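Side-chain contact in magnesium transport protein CorA (Methanocaldococcus jannaschii, PDB 4EGW), which carries magnesium ions into the cell as a homopentameric channel that closes when cytoplasmic magnesium is high and opens when it is low: residues Glu181-Glu184 and Asp185-Leu188. Residues are numbered along the deposited sequence; the frame is centred on the assembly and turned at random.
Sequences EELE and DKLL. With BU1 (1,4-butanediol), chain G.
Leu183 and Lys186 cross at a slant near the C-terminal end of helix 156-186, one of the long helices of the cytoplasmic domain of this CorA transporter. CD1 of the leucine lies 3.8 Å from Lys186 CB and 3.9 Å from Lys186 CD, so the methyl touches the aliphatic part of the lysine. With CG opposite the backbone N (chi1 -151°), the lysine chain runs out extended as far as CE and turns only at chi4, where NZ forms salt bridges with Asp192 and Glu194. Four residues on from Leu183, Leu187 sets its CD1 methyl 3.5 Å from Leu183 O. Leu183 itself is buried, packed on Met263 of helix 233-270 and on Val195 and Lys198 of helix 193-225, while Leu187 rests on Ile266, Thr267 and Leu270 of helix 233-270. Acidic side chains occupy the outer side: Glu184 OE1 and Asp185 OD1 stay 5.8 Å apart, and a magnesium ion about 3 Å from the Asp185 side chain probably offsets some of their mutual repulsion. Glu181 and Glu184 also border a butanediol molecule, whose C1 lies 3.9 Å from Glu184 OE2 and 4.0 Å from Glu181 OE2.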
loop_
_atom_site.group_PDB
_atom_site.type_symbol
_atom_site.label_atom_id
_atom_site.label_comp_id
_atom_site.label_asym_id
_atom_site.label_seq_id
_atom_site.Cartn_x
_atom_site.Cartn_y
_atom_site.Cartn_z
ATOM N N GLU A 181 -9.479 10.167 12.208
ATOM C CA GLU A 181 -10.836 10.583 11.886
ATOM C C GLU A 181 -11.814 10.047 12.940
ATOM O O GLU A 181 -12.687 10.782 13.419
ATOM C CB GLU A 181 -11.235 10.141 10.469
ATOM C CG GLU A 181 -10.774 11.081 9.337
ATOM C CD GLU A 181 -11.654 12.334 9.171
ATOM O OE1 GLU A 181 -12.833 12.201 8.764
ATOM O OE2 GLU A 181 -11.161 13.457 9.435
ATOM N N GLU A 182 -11.651 8.776 13.310
ATOM C CA GLU A 182 -12.506 8.150 14.327
ATOM C C GLU A 182 -12.283 8.786 15.694
ATOM O O GLU A 182 -13.166 8.760 16.552
ATOM C CB GLU A 182 -12.276 6.628 14.410
ATOM C CG GLU A 182 -12.974 5.796 13.320
ATOM C CD GLU A 182 -13.163 4.327 13.707
ATOM O OE1 GLU A 182 -13.298 4.039 14.919
ATOM O OE2 GLU A 182 -13.179 3.461 12.800
ATOM N N LEU A 183 -11.098 9.357 15.885
ATOM C CA LEU A 183 -10.752 9.990 17.149
ATOM C C LEU A 183 -11.395 11.366 17.279
ATOM O O LEU A 183 -11.775 11.769 18.373
ATOM C CB LEU A 183 -9.236 10.083 17.310
ATOM C CG LEU A 183 -8.760 9.944 18.757
ATOM C CD1 LEU A 183 -9.812 9.242 19.617
ATOM C CD2 LEU A 183 -7.424 9.214 18.816
ATOM N N GLU A 184 -11.526 12.073 16.161
ATOM C CA GLU A 184 -12.136 13.404 16.167
ATOM C C GLU A 184 -13.535 13.421 16.792
ATOM O O GLU A 184 -13.908 14.376 17.487
ATOM C CB GLU A 184 -12.151 14.003 14.756
ATOM C CG GLU A 184 -10.786 14.527 14.330
ATOM C CD GLU A 184 -10.774 15.119 12.932
ATOM O OE1 GLU A 184 -11.818 15.063 12.246
ATOM O OE2 GLU A 184 -9.713 15.641 12.522
ATOM N N ASP A 185 -14.303 12.361 16.553
ATOM C CA ASP A 185 -15.632 12.249 17.140
ATOM C C ASP A 185 -15.558 11.990 18.639
ATOM O O ASP A 185 -16.260 12.632 19.422
ATOM C CB ASP A 185 -16.434 11.142 16.458
ATOM C CG ASP A 185 -17.036 11.586 15.146
ATOM O OD1 ASP A 185 -16.569 12.608 14.594
ATOM O OD2 ASP A 185 -17.975 10.909 14.670
ATOM N N LYS A 186 -14.674 11.081 19.042
ATOM C CA LYS A 186 -14.617 10.637 20.431
ATOM C C LYS A 186 -14.457 11.855 21.354
ATOM O O LYS A 186 -14.729 11.791 22.558
ATOM C CB LYS A 186 -13.470 9.630 20.621
ATOM C CG LYS A 186 -13.688 8.596 21.737
ATOM C CD LYS A 186 -12.619 7.494 21.700
ATOM C CE LYS A 186 -12.841 6.421 22.770
ATOM N NZ LYS A 186 -12.467 6.870 24.143
ATOM N N LEU A 187 -14.025 12.968 20.771
ATOM C CA LEU A 187 -13.862 14.207 21.517
ATOM C C LEU A 187 -15.182 14.981 21.644
ATOM O O LEU A 187 -15.303 15.900 22.464
ATOM C CB LEU A 187 -12.760 15.059 20.883
ATOM C CG LEU A 187 -11.350 14.481 21.075
ATOM C CD1 LEU A 187 -10.504 14.656 19.835
ATOM C CD2 LEU A 187 -10.670 15.112 22.280
ATOM N N LEU A 188 -16.171 14.598 20.839
ATOM C CA LEU A 188 -17.528 15.103 21.025
ATOM C C LEU A 188 -18.011 14.556 22.358
ATOM O O LEU A 188 -18.779 15.201 23.071
ATOM C CB LEU A 188 -18.449 14.616 19.904
ATOM C CG LEU A 188 -17.898 14.702 18.478
ATOM C CD1 LEU A 188 -18.757 13.896 17.527
ATOM C CD2 LEU A 188 -17.783 16.139 18.019
HETATM C C1 BU1 G . -7.243 13.901 10.081
HETATM C C2 BU1 G . -6.383 13.849 8.868
HETATM C C3 BU1 G . -4.905 13.766 9.049
HETATM C C4 BU1 G . -4.108 13.565 7.806
HETATM O O5 BU1 G . -7.527 12.706 10.708
HETATM O O6 BU1 G . -4.801 13.161 6.676
#